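Local coordinates for tRNA (adenine-N(1)-)-methyltransferase (Thermus thermophilus, PDB 2PWY), which catalyses the S-adenosyl-L-methionine-dependent methylation of N1 of adenosine 58 in tRNA and is required for growth at extreme temperatures, at residues 92-103 with 163-174; 155-163 with 177-185. All coordinates share one frame; numbering follows the deposited sequence.

In the fold
Both contacts belong to the Rossmann-like methyltransferase domain, and both reach S-adenosyl-L-homocysteine. Contact 1 is largely buried: it pairs strands 99-103 and 167-173, neighbours inside the mixed eight-stranded sheet, mainly through backbone hydrogen bonds between parallel strands. Contact 2, partly buried and farther from the centre of the chain, sets the loop after strand 150-154 against the start of helix 181-187, and there a lysine and aliphatic side chains do the joining instead of a sheet. Strand 167-173 is followed, after a short connection, by that helix. The two contacts meet where Leu172 CD1 packs on Val180 CG2 at 3.6 Å and Ala103 CB on Leu157 CD2 at 3.8 Å, while Asp173 holds the ligand's amino group and 155-163 its adenine.

Contact 1 (92-103 with 163-174); sequences LDLAPGMRVLEA and EEAAYDGVALDL. With SAH (S-adenosyl-L-homocysteine), chain E.
Arg99 binds the segment 163-174 with both its backbone and its side chain. The Arg99 N-H runs to Asp168 OD2, N to OD2 2.8 Å, on the lone pair facing away from the other carboxylate oxygen, while Arg99 O accepts from Asp168 N; the second oxygen, OD1, pairs with Lys189. From there the arginine chain climbs beside Tyr167: Arg99 CB lies 3.9 Å from both Asp168 OD2 and Ala166 O, CD passes the same carbonyl, and a bend at chi3 (87°) brings the guanidinium over the ring in a cation-pi contact, Arg99 CZ 4.9 Å from the centroid of the Tyr167 ring. Arg99 NH1 also donates to Ala166 O at 3.1 Å, the acceptor lying in the guanidinium plane although the donor sits above the carbonyl plane. NH2 ends on a water that bridges to Glu163 OE1. On the opposite face of Tyr167 lies Leu101 CD1, and the phenol OH bonds to Glu125. Beyond this corner, strands 99-103 and 167-173 run parallel in the centre of the Rossmann-like sheet, joined by bonds such as Ala171 N to Leu101 O at 2.7 Å. Leu92 CD1 packs on Ala171 CB over the sheet face that also carries Val100 and Glu102. At the C-terminal ends of the strands, Ala103 CB meets Leu174 CD2, and Asp173 OD2 accepts from the ligand's N at 2.8 Å.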
loop_
_atom_site.group_PDB
_atom_site.type_symbol
_atom_site.label_atom_id
_atom_site.label_comp_id
_atom_site.label_asym_id
_atom_site.label_seq_id
_atom_site.Cartn_x
_atom_site.Cartn_y
_atom_site.Cartn_z
ATOM N N LEU A 92 -7.705 6.008 -20.223
ATOM C CA LEU A 92 -8.226 6.070 -21.592
ATOM C C LEU A 92 -8.359 7.506 -22.111
ATOM O O LEU A 92 -8.594 7.725 -23.315
ATOM C CB LEU A 92 -9.578 5.354 -21.670
ATOM C CG LEU A 92 -9.539 3.823 -21.663
ATOM C CD1 LEU A 92 -10.892 3.250 -21.311
ATOM C CD2 LEU A 92 -9.043 3.258 -23.002
ATOM N N ASP A 93 -8.188 8.467 -21.208
ATOM C CA ASP A 93 -8.240 9.895 -21.535
ATOM C C ASP A 93 -9.544 10.244 -22.279
ATOM O O ASP A 93 -9.534 10.881 -23.332
ATOM C CB ASP A 93 -6.995 10.311 -22.343
ATOM C CG ASP A 93 -6.928 11.804 -22.559
ATOM O OD1 ASP A 93 -7.168 12.539 -21.570
ATOM O OD2 ASP A 93 -6.652 12.224 -23.710
ATOM N N LEU A 94 -10.669 9.794 -21.725
ATOM C CA LEU A 94 -11.967 9.999 -22.371
ATOM C C LEU A 94 -12.555 11.359 -22.046
ATOM O O LEU A 94 -12.599 11.768 -20.881
ATOM C CB LEU A 94 -12.959 8.898 -21.969
ATOM C CG LEU A 94 -12.553 7.478 -22.353
ATOM C CD1 LEU A 94 -13.584 6.524 -21.851
ATOM C CD2 LEU A 94 -12.366 7.325 -23.877
ATOM N N ALA A 95 -13.011 12.039 -23.091
ATOM C CA ALA A 95 -13.615 13.356 -22.990
ATOM C C ALA A 95 -14.955 13.322 -23.725
ATOM O O ALA A 95 -15.208 12.399 -24.507
ATOM C CB ALA A 95 -12.691 14.402 -23.609
ATOM N N PRO A 96 -15.834 14.309 -23.459
ATOM C CA PRO A 96 -17.121 14.308 -24.153
ATOM C C PRO A 96 -16.983 14.249 -25.670
ATOM O O PRO A 96 -16.132 14.931 -26.245
ATOM C CB PRO A 96 -17.756 15.630 -23.722
ATOM C CG PRO A 96 -17.147 15.912 -22.381
ATOM C CD PRO A 96 -15.720 15.428 -22.504
ATOM N N GLY A 97 -17.832 13.440 -26.291
ATOM C CA GLY A 97 -17.898 13.353 -27.746
ATOM C C GLY A 97 -17.089 12.207 -28.307
ATOM O O GLY A 97 -17.204 11.883 -29.501
ATOM N N MET A 98 -16.256 11.591 -27.464
ATOM C CA MET A 98 -15.403 10.500 -27.927
ATOM C C MET A 98 -16.177 9.203 -28.154
ATOM O O MET A 98 -17.286 9.037 -27.640
ATOM C CB MET A 98 -14.247 10.268 -26.958
ATOM C CG MET A 98 -13.132 11.291 -27.111
ATOM S SD MET A 98 -11.747 10.948 -26.016
ATOM C CE MET A 98 -10.708 12.389 -26.275
ATOM N N ARG A 99 -15.553 8.289 -28.896
ATOM C CA ARG A 99 -16.141 6.989 -29.215
ATOM C C ARG A 99 -15.235 5.920 -28.617
ATOM O O ARG A 99 -14.052 5.848 -28.957
ATOM C CB ARG A 99 -16.258 6.828 -30.728
ATOM C CG ARG A 99 -17.056 7.943 -31.382
ATOM C CD ARG A 99 -17.052 7.852 -32.906
ATOM N NE ARG A 99 -18.116 6.986 -33.421
ATOM C CZ ARG A 99 -17.906 5.781 -33.939
ATOM N NH1 ARG A 99 -16.672 5.304 -34.010
ATOM N NH2 ARG A 99 -18.923 5.054 -34.400
ATOM N N VAL A 100 -15.789 5.119 -27.713
ATOM C CA VAL A 100 -15.000 4.115 -27.006
ATOM C C VAL A 100 -15.546 2.712 -27.256
ATOM O O VAL A 100 -16.753 2.488 -27.195
ATOM C CB VAL A 100 -14.895 4.438 -25.483
ATOM C CG1 VAL A 100 -16.283 4.491 -24.806
ATOM C CG2 VAL A 100 -13.971 3.447 -24.777
ATOM N N LEU A 101 -14.632 1.789 -27.537
ATOM C CA LEU A 101 -14.974 0.389 -27.765
ATOM C C LEU A 101 -14.819 -0.365 -26.449
ATOM O O LEU A 101 -13.816 -0.192 -25.747
ATOM C CB LEU A 101 -14.032 -0.200 -28.815
ATOM C CG LEU A 101 -14.303 -1.623 -29.307
ATOM C CD1 LEU A 101 -15.627 -1.721 -30.066
ATOM C CD2 LEU A 101 -13.101 -2.085 -30.180
ATOM N N GLU A 102 -15.799 -1.210 -26.131
ATOM C CA GLU A 102 -15.766 -1.983 -24.895
ATOM C C GLU A 102 -16.087 -3.451 -25.108
ATOM O O GLU A 102 -17.020 -3.785 -25.835
ATOM C CB GLU A 102 -16.774 -1.429 -23.865
ATOM C CG GLU A 102 -16.785 -2.244 -22.564
ATOM C CD GLU A 102 -17.933 -1.910 -21.602
ATOM O OE1 GLU A 102 -19.058 -1.583 -22.050
ATOM O OE2 GLU A 102 -17.695 -1.986 -20.372
ATOM N N ALA A 103 -15.327 -4.322 -24.451
ATOM C CA ALA A 103 -15.742 -5.725 -24.278
ATOM C C ALA A 103 -15.095 -6.291 -23.005
ATOM O O ALA A 103 -13.975 -5.903 -22.676
ATOM C CB ALA A 103 -15.345 -6.561 -25.505
ATOM N N GLU A 163 -15.070 0.117 -37.990
ATOM C CA GLU A 163 -14.353 1.086 -38.811
ATOM C C GLU A 163 -12.942 1.281 -38.286
ATOM O O GLU A 163 -12.752 1.518 -37.096
ATOM C CB GLU A 163 -15.074 2.430 -38.828
ATOM C CG GLU A 163 -16.395 2.407 -39.553
ATOM C CD GLU A 163 -17.020 3.771 -39.619
ATOM O OE1 GLU A 163 -17.398 4.304 -38.548
ATOM O OE2 GLU A 163 -17.132 4.310 -40.736
ATOM N N GLU A 164 -11.957 1.210 -39.178
ATOM C CA GLU A 164 -10.561 1.403 -38.788
ATOM C C GLU A 164 -10.298 2.810 -38.232
ATOM O O GLU A 164 -10.758 3.807 -38.784
ATOM C CB GLU A 164 -9.627 1.127 -39.969
ATOM C CG GLU A 164 -8.153 1.380 -39.663
ATOM C CD GLU A 164 -7.231 0.958 -40.796
ATOM O OE1 GLU A 164 -6.156 1.575 -40.938
ATOM O OE2 GLU A 164 -7.575 0.021 -41.550
ATOM N N ALA A 165 -9.548 2.867 -37.135
ATOM C CA ALA A 165 -9.114 4.146 -36.556
ATOM C C ALA A 165 -10.301 5.081 -36.283
ATOM O O ALA A 165 -10.199 6.303 -36.461
ATOM C CB ALA A 165 -8.067 4.826 -37.459
ATOM N N ALA A 166 -11.424 4.503 -35.854
ATOM C CA ALA A 166 -12.638 5.277 -35.575
ATOM C C ALA A 166 -12.880 5.491 -34.082
ATOM O O ALA A 166 -13.730 6.289 -33.701
ATOM C CB ALA A 166 -13.870 4.628 -36.230
ATOM N N TYR A 167 -12.114 4.792 -33.249
ATOM C CA TYR A 167 -12.334 4.813 -31.799
ATOM C C TYR A 167 -11.219 5.529 -31.062
ATOM O O TYR A 167 -10.029 5.390 -31.395
ATOM C CB TYR A 167 -12.514 3.384 -31.276
ATOM C CG TYR A 167 -13.747 2.734 -31.866
ATOM C CD1 TYR A 167 -14.969 2.785 -31.193
ATOM C CD2 TYR A 167 -13.709 2.134 -33.137
ATOM C CE1 TYR A 167 -16.126 2.219 -31.748
ATOM C CE2 TYR A 167 -14.850 1.555 -33.701
ATOM C CZ TYR A 167 -16.052 1.600 -32.992
ATOM O OH TYR A 167 -17.174 1.035 -33.542
ATOM N N ASP A 168 -11.631 6.282 -30.046
ATOM C CA ASP A 168 -10.742 7.121 -29.262
ATOM C C ASP A 168 -10.093 6.367 -28.096
ATOM O O ASP A 168 -9.142 6.862 -27.485
ATOM C CB ASP A 168 -11.487 8.360 -28.770
ATOM C CG ASP A 168 -12.013 9.197 -29.921
ATOM O OD1 ASP A 168 -11.185 9.764 -30.677
ATOM O OD2 ASP A 168 -13.252 9.248 -30.103
ATOM N N GLY A 169 -10.581 5.161 -27.840
ATOM C CA GLY A 169 -10.085 4.348 -26.726
ATOM C C GLY A 169 -10.709 2.980 -26.835
ATOM O O GLY A 169 -11.754 2.815 -27.489
ATOM N N VAL A 170 -10.053 1.999 -26.228
ATOM C CA VAL A 170 -10.577 0.634 -26.149
ATOM C C VAL A 170 -10.473 0.176 -24.701
ATOM O O VAL A 170 -9.380 0.129 -24.152
ATOM C CB VAL A 170 -9.799 -0.350 -27.050
ATOM C CG1 VAL A 170 -10.303 -1.784 -26.840
ATOM C CG2 VAL A 170 -9.926 0.057 -28.542
ATOM N N ALA A 171 -11.613 -0.166 -24.104
ATOM C CA ALA A 171 -11.676 -0.626 -22.717
ATOM C C ALA A 171 -11.961 -2.113 -22.711
ATOM O O ALA A 171 -12.982 -2.556 -23.258
ATOM C CB ALA A 171 -12.784 0.112 -21.971
ATOM N N LEU A 172 -11.074 -2.883 -22.082
ATOM C CA LEU A 172 -11.256 -4.327 -22.003
ATOM C C LEU A 172 -11.389 -4.810 -20.580
ATOM O O LEU A 172 -10.607 -4.426 -19.696
ATOM C CB LEU A 172 -10.099 -5.075 -22.682
ATOM C CG LEU A 172 -9.909 -4.796 -24.173
ATOM C CD1 LEU A 172 -8.795 -5.666 -24.665
ATOM C CD2 LEU A 172 -11.198 -5.048 -24.977
ATOM N N ASP A 173 -12.398 -5.642 -20.367
ATOM C CA ASP A 173 -12.527 -6.408 -19.139
ATOM C C ASP A 173 -13.034 -7.775 -19.573
ATOM O O ASP A 173 -14.230 -7.968 -19.777
ATOM C CB ASP A 173 -13.491 -5.733 -18.149
ATOM C CG ASP A 173 -13.679 -6.535 -16.862
ATOM O OD1 ASP A 173 -13.087 -7.640 -16.720
ATOM O OD2 ASP A 173 -14.438 -6.052 -15.983
ATOM N N LEU A 174 -12.090 -8.700 -19.747
ATOM C CA LEU A 174 -12.373 -10.067 -20.187
ATOM C C LEU A 174 -11.138 -10.941 -19.934
ATOM O O LEU A 174 -10.028 -10.426 -19.764
ATOM C CB LEU A 174 -12.836 -10.107 -21.661
ATOM C CG LEU A 174 -12.306 -9.090 -22.699
ATOM C CD1 LEU A 174 -10.815 -9.269 -22.887
ATOM C CD2 LEU A 174 -13.020 -9.207 -24.062
HETATM N N SAH E . -16.635 -4.709 -16.982
HETATM C CA SAH E . -17.901 -5.500 -16.836
HETATM C CB SAH E . -17.603 -6.937 -16.424
HETATM C CG SAH E . -17.033 -7.768 -17.577
HETATM S SD SAH E . -16.953 -9.513 -17.095
HETATM C C SAH E . -18.791 -4.805 -15.823
HETATM O O SAH E . -18.362 -3.826 -15.194
HETATM O OXT SAH E . -19.948 -5.195 -15.634
HETATM C "C5'" SAH E . -16.297 -10.115 -18.673
HETATM C "C4'" SAH E . -17.397 -10.296 -19.724
HETATM O "O4'" SAH E . -16.799 -10.376 -21.001
HETATM C "C3'" SAH E . -18.245 -11.565 -19.574
HETATM O "O3'" SAH E . -19.617 -11.184 -19.568
HETATM C "C2'" SAH E . -17.894 -12.411 -20.799
HETATM O "O2'" SAH E . -18.989 -13.122 -21.330
HETATM C "C1'" SAH E . -17.472 -11.355 -21.789
HETATM N N9 SAH E . -16.488 -11.722 -22.820
HETATM C C8 SAH E . -15.317 -12.402 -22.637
HETATM N N7 SAH E . -14.680 -12.441 -23.830
HETATM C C5 SAH E . -15.395 -11.761 -24.752
HETATM C C6 SAH E . -15.194 -11.495 -26.112
HETATM N N6 SAH E . -14.099 -11.934 -26.752
HETATM N N1 SAH E . -16.158 -10.753 -26.781
HETATM C C2 SAH E . -17.283 -10.300 -26.135
HETATM N N3 SAH E . -17.473 -10.580 -24.796
HETATM C C4 SAH E . -16.541 -11.295 -24.121
HETATM O O HOH W 1 -7.398 6.544 -25.384
HETATM O O HOH W 2 -17.448 3.440 -36.068
#

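Contact 2 (155-163 with 177-185); sequences GKLEEAELE and PWKVLEKAA. With SAH (S-adenosyl-L-homocysteine), chain E.
Lys183 NZ donates to Ala160 O at 2.8 Å, in the carbonyl plane, and to a water that also bonds weakly to Glu158 O. This lysine is in the first turn of helix 181-187, which in the Rossmann-like fold follows strand 167-173, and it ties that helix to the loop leaving strand 150-154. Its chain starts with CG turned opposite the backbone N (chi1 -167°), then bends at chi2 and chi3, curling along the loop: Lys183 CG lies 3.5 Å from both Leu157 O and Leu162 CD1, and Lys183 CE passes 3.2 Å from Glu158 O. Shortened to an alanine, this position would probably leave Ala160 O without its ammonium partner and open a gap beside Leu162, with the loop less firmly tied to the helix. Nearer the ligand, Leu157 and Val180 cross at about a right angle, Leu157 CD2 reaching Val180 CB at 3.9 Å. Leu157 also packs on Leu172 of strand 167-173, joining loop and sheet. Val180 occupies the N-cap position, and its O accepts from Ala184 N in the first helical turn. Glu158, whose CB points away from the helix, turns back at chi2 (92°); its CG rests against Lys179 O, and Glu158 OE1 comes within 3.5 Å of Val180 CG1. The same loop reads the adenine edge of S-adenosyl-L-homocysteine through one donor and one acceptor. Leu157 N-H gives a nearly straight bond to SAH N1 (167°), and the exocyclic amino group, SAH N6, donates to Glu158 OE1 at 2.8 Å, with Val180 CG1 3.8 Å from that same nitrogen.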
loop_
_atom_site.group_PDB
_atom_site.type_symbol
_atom_site.label_atom_id
_atom_site.label_comp_id
_atom_site.label_asym_id
_atom_site.label_seq_id
_atom_site.Cartn_x
_atom_site.Cartn_y
_atom_site.Cartn_z
ATOM N N GLY A 155 -22.327 -10.691 -29.279
ATOM C CA GLY A 155 -21.311 -11.364 -30.081
ATOM C C GLY A 155 -19.910 -11.168 -29.553
ATOM O O GLY A 155 -19.677 -10.368 -28.644
ATOM N N LYS A 156 -18.973 -11.911 -30.134
ATOM C CA LYS A 156 -17.564 -11.786 -29.777
ATOM C C LYS A 156 -16.967 -10.561 -30.453
ATOM O O LYS A 156 -17.233 -10.296 -31.632
ATOM C CB LYS A 156 -16.794 -13.046 -30.183
ATOM C CG LYS A 156 -17.195 -14.286 -29.396
ATOM C CD LYS A 156 -16.747 -15.562 -30.110
ATOM C CE LYS A 156 -17.178 -16.825 -29.347
ATOM N NZ LYS A 156 -18.660 -16.870 -29.042
ATOM N N LEU A 157 -16.170 -9.810 -29.699
ATOM C CA LEU A 157 -15.496 -8.653 -30.255
ATOM C C LEU A 157 -14.626 -9.054 -31.461
ATOM O O LEU A 157 -14.563 -8.309 -32.428
ATOM C CB LEU A 157 -14.674 -7.920 -29.184
ATOM C CG LEU A 157 -13.934 -6.643 -29.625
ATOM C CD1 LEU A 157 -14.898 -5.632 -30.261
ATOM C CD2 LEU A 157 -13.136 -6.004 -28.484
ATOM N N GLU A 158 -14.000 -10.239 -31.403
ATOM C CA GLU A 158 -13.161 -10.770 -32.503
ATOM C C GLU A 158 -13.857 -10.737 -33.859
ATOM O O GLU A 158 -13.192 -10.724 -34.901
ATOM C CB GLU A 158 -12.803 -12.251 -32.284
ATOM C CG GLU A 158 -11.932 -12.571 -31.150
ATOM C CD GLU A 158 -12.712 -12.888 -29.900
ATOM O OE1 GLU A 158 -13.602 -12.098 -29.532
ATOM O OE2 GLU A 158 -12.406 -13.927 -29.283
ATOM N N GLU A 159 -15.186 -10.782 -33.836
ATOM C CA GLU A 159 -15.987 -10.970 -35.047
ATOM C C GLU A 159 -16.722 -9.696 -35.450
ATOM O O GLU A 159 -17.498 -9.685 -36.416
ATOM C CB GLU A 159 -16.950 -12.151 -34.852
ATOM C CG GLU A 159 -16.177 -13.458 -34.658
ATOM C CD GLU A 159 -17.033 -14.653 -34.291
ATOM O OE1 GLU A 159 -18.272 -14.529 -34.184
ATOM O OE2 GLU A 159 -16.446 -15.741 -34.106
ATOM N N ALA A 160 -16.447 -8.610 -34.729
ATOM C CA ALA A 160 -17.160 -7.350 -34.945
ATOM C C ALA A 160 -16.784 -6.695 -36.269
ATOM O O ALA A 160 -15.636 -6.743 -36.686
ATOM C CB ALA A 160 -16.880 -6.393 -33.807
ATOM N N GLU A 161 -17.765 -6.085 -36.927
ATOM C CA GLU A 161 -17.489 -5.216 -38.070
ATOM C C GLU A 161 -17.216 -3.817 -37.552
ATOM O O GLU A 161 -18.124 -3.161 -37.035
ATOM C CB GLU A 161 -18.676 -5.191 -39.025
ATOM C CG GLU A 161 -18.867 -6.487 -39.754
ATOM C CD GLU A 161 -20.048 -6.456 -40.705
ATOM O OE1 GLU A 161 -20.856 -5.499 -40.667
ATOM O OE2 GLU A 161 -20.160 -7.415 -41.486
ATOM N N LEU A 162 -15.969 -3.366 -37.682
ATOM C CA LEU A 162 -15.544 -2.095 -37.100
ATOM C C LEU A 162 -14.875 -1.196 -38.131
ATOM O O LEU A 162 -14.195 -1.687 -39.029
ATOM C CB LEU A 162 -14.572 -2.339 -35.929
ATOM C CG LEU A 162 -15.124 -3.089 -34.709
ATOM C CD1 LEU A 162 -14.097 -3.147 -33.588
ATOM C CD2 LEU A 162 -16.435 -2.486 -34.202
ATOM N N GLU A 163 -15.070 0.117 -37.990
ATOM C CA GLU A 163 -14.353 1.086 -38.811
ATOM C C GLU A 163 -12.942 1.281 -38.286
ATOM O O GLU A 163 -12.752 1.518 -37.096
ATOM C CB GLU A 163 -15.074 2.430 -38.828
ATOM C CG GLU A 163 -16.395 2.407 -39.553
ATOM C CD GLU A 163 -17.020 3.771 -39.619
ATOM O OE1 GLU A 163 -17.398 4.304 -38.548
ATOM O OE2 GLU A 163 -17.132 4.310 -40.736
ATOM N N PRO A 177 -7.787 -11.104 -23.251
ATOM C CA PRO A 177 -7.722 -9.908 -24.085
ATOM C C PRO A 177 -6.793 -10.050 -25.293
ATOM O O PRO A 177 -6.986 -9.353 -26.273
ATOM C CB PRO A 177 -7.179 -8.831 -23.132
ATOM C CG PRO A 177 -6.486 -9.579 -22.066
ATOM C CD PRO A 177 -7.269 -10.841 -21.891
ATOM N N TRP A 178 -5.804 -10.945 -25.225
ATOM C CA TRP A 178 -4.939 -11.201 -26.386
ATOM C C TRP A 178 -5.748 -11.591 -27.635
ATOM O O TRP A 178 -5.364 -11.259 -28.748
ATOM C CB TRP A 178 -3.872 -12.267 -26.082
ATOM C CG TRP A 178 -4.342 -13.348 -25.168
ATOM C CD1 TRP A 178 -4.876 -14.566 -25.524
ATOM C CD2 TRP A 178 -4.321 -13.318 -23.737
ATOM N NE1 TRP A 178 -5.193 -15.284 -24.398
ATOM C CE2 TRP A 178 -4.849 -14.553 -23.288
ATOM C CE3 TRP A 178 -3.887 -12.377 -22.789
ATOM C CZ2 TRP A 178 -4.981 -14.861 -21.924
ATOM C CZ3 TRP A 178 -4.013 -12.690 -21.420
ATOM C CH2 TRP A 178 -4.552 -13.922 -21.011
ATOM N N LYS A 179 -6.871 -12.284 -27.440
ATOM C CA LYS A 179 -7.712 -12.715 -28.562
ATOM C C LYS A 179 -8.378 -11.586 -29.350
ATOM O O LYS A 179 -8.802 -11.795 -30.487
ATOM C CB LYS A 179 -8.776 -13.702 -28.090
ATOM C CG LYS A 179 -8.221 -15.031 -27.616
ATOM C CD LYS A 179 -9.357 -16.029 -27.405
ATOM C CE LYS A 179 -8.890 -17.304 -26.734
ATOM N NZ LYS A 179 -7.597 -17.805 -27.251
ATOM N N VAL A 180 -8.478 -10.398 -28.748
ATOM C CA VAL A 180 -9.169 -9.258 -29.372
ATOM C C VAL A 180 -8.215 -8.128 -29.788
ATOM O O VAL A 180 -8.657 -7.049 -30.213
ATOM C CB VAL A 180 -10.344 -8.704 -28.479
ATOM C CG1 VAL A 180 -11.322 -9.805 -28.130
ATOM C CG2 VAL A 180 -9.828 -8.018 -27.199
ATOM N N LEU A 181 -6.913 -8.371 -29.666
ATOM C CA LEU A 181 -5.908 -7.338 -29.954
ATOM C C LEU A 181 -5.860 -6.953 -31.437
ATOM O O LEU A 181 -5.621 -5.801 -31.780
ATOM C CB LEU A 181 -4.521 -7.773 -29.492
ATOM C CG LEU A 181 -4.256 -7.756 -27.981
ATOM C CD1 LEU A 181 -2.834 -8.225 -27.713
ATOM C CD2 LEU A 181 -4.509 -6.367 -27.353
ATOM N N GLU A 182 -6.062 -7.924 -32.315
ATOM C CA GLU A 182 -6.115 -7.636 -33.748
ATOM C C GLU A 182 -7.264 -6.651 -34.064
ATOM O O GLU A 182 -7.069 -5.627 -34.733
ATOM C CB GLU A 182 -6.272 -8.936 -34.531
ATOM C CG GLU A 182 -6.257 -8.729 -36.058
ATOM C CD GLU A 182 -6.411 -10.032 -36.823
ATOM O OE1 GLU A 182 -5.844 -11.065 -36.401
ATOM O OE2 GLU A 182 -7.103 -10.025 -37.861
ATOM N N LYS A 183 -8.452 -6.963 -33.565
ATOM C CA LYS A 183 -9.612 -6.094 -33.762
ATOM C C LYS A 183 -9.419 -4.730 -33.086
ATOM O O LYS A 183 -9.725 -3.684 -33.680
ATOM C CB LYS A 183 -10.881 -6.783 -33.247
ATOM C CG LYS A 183 -12.180 -6.128 -33.678
ATOM C CD LYS A 183 -12.424 -6.226 -35.186
ATOM C CE LYS A 183 -12.594 -7.664 -35.641
ATOM N NZ LYS A 183 -13.096 -7.778 -37.030
ATOM N N ALA A 184 -8.911 -4.737 -31.847
ATOM C CA ALA A 184 -8.632 -3.481 -31.128
ATOM C C ALA A 184 -7.605 -2.600 -31.837
ATOM O O ALA A 184 -7.785 -1.390 -31.910
ATOM C CB ALA A 184 -8.182 -3.767 -29.684
ATOM N N ALA A 185 -6.536 -3.203 -32.367
ATOM C CA ALA A 185 -5.534 -2.433 -33.116
ATOM C C ALA A 185 -6.148 -1.794 -34.364
ATOM O O ALA A 185 -5.826 -0.667 -34.714
ATOM C CB ALA A 185 -4.353 -3.298 -33.480
HETATM N N SAH E . -16.635 -4.709 -16.982
HETATM C CA SAH E . -17.901 -5.500 -16.836
HETATM C CB SAH E . -17.603 -6.937 -16.424
HETATM C CG SAH E . -17.033 -7.768 -17.577
HETATM S SD SAH E . -16.953 -9.513 -17.095
HETATM C C SAH E . -18.791 -4.805 -15.823
HETATM O O SAH E . -18.362 -3.826 -15.194
HETATM O OXT SAH E . -19.948 -5.195 -15.634
HETATM C "C5'" SAH E . -16.297 -10.115 -18.673
HETATM C "C4'" SAH E . -17.397 -10.296 -19.724
HETATM O "O4'" SAH E . -16.799 -10.376 -21.001
HETATM C "C3'" SAH E . -18.245 -11.565 -19.574
HETATM O "O3'" SAH E . -19.617 -11.184 -19.568
HETATM C "C2'" SAH E . -17.894 -12.411 -20.799
HETATM O "O2'" SAH E . -18.989 -13.122 -21.330
HETATM C "C1'" SAH E . -17.472 -11.355 -21.789
HETATM N N9 SAH E . -16.488 -11.722 -22.820
HETATM C C8 SAH E . -15.317 -12.402 -22.637
HETATM N N7 SAH E . -14.680 -12.441 -23.830
HETATM C C5 SAH E . -15.395 -11.761 -24.752
HETATM C C6 SAH E . -15.194 -11.495 -26.112
HETATM N N6 SAH E . -14.099 -11.934 -26.752
HETATM N N1 SAH E . -16.158 -10.753 -26.781
HETATM C C2 SAH E . -17.283 -10.300 -26.135
HETATM N N3 SAH E . -17.473 -10.580 -24.796
HETATM C C4 SAH E . -16.541 -11.295 -24.121
HETATM O O HOH W 3 -13.783 -10.467 -38.190
#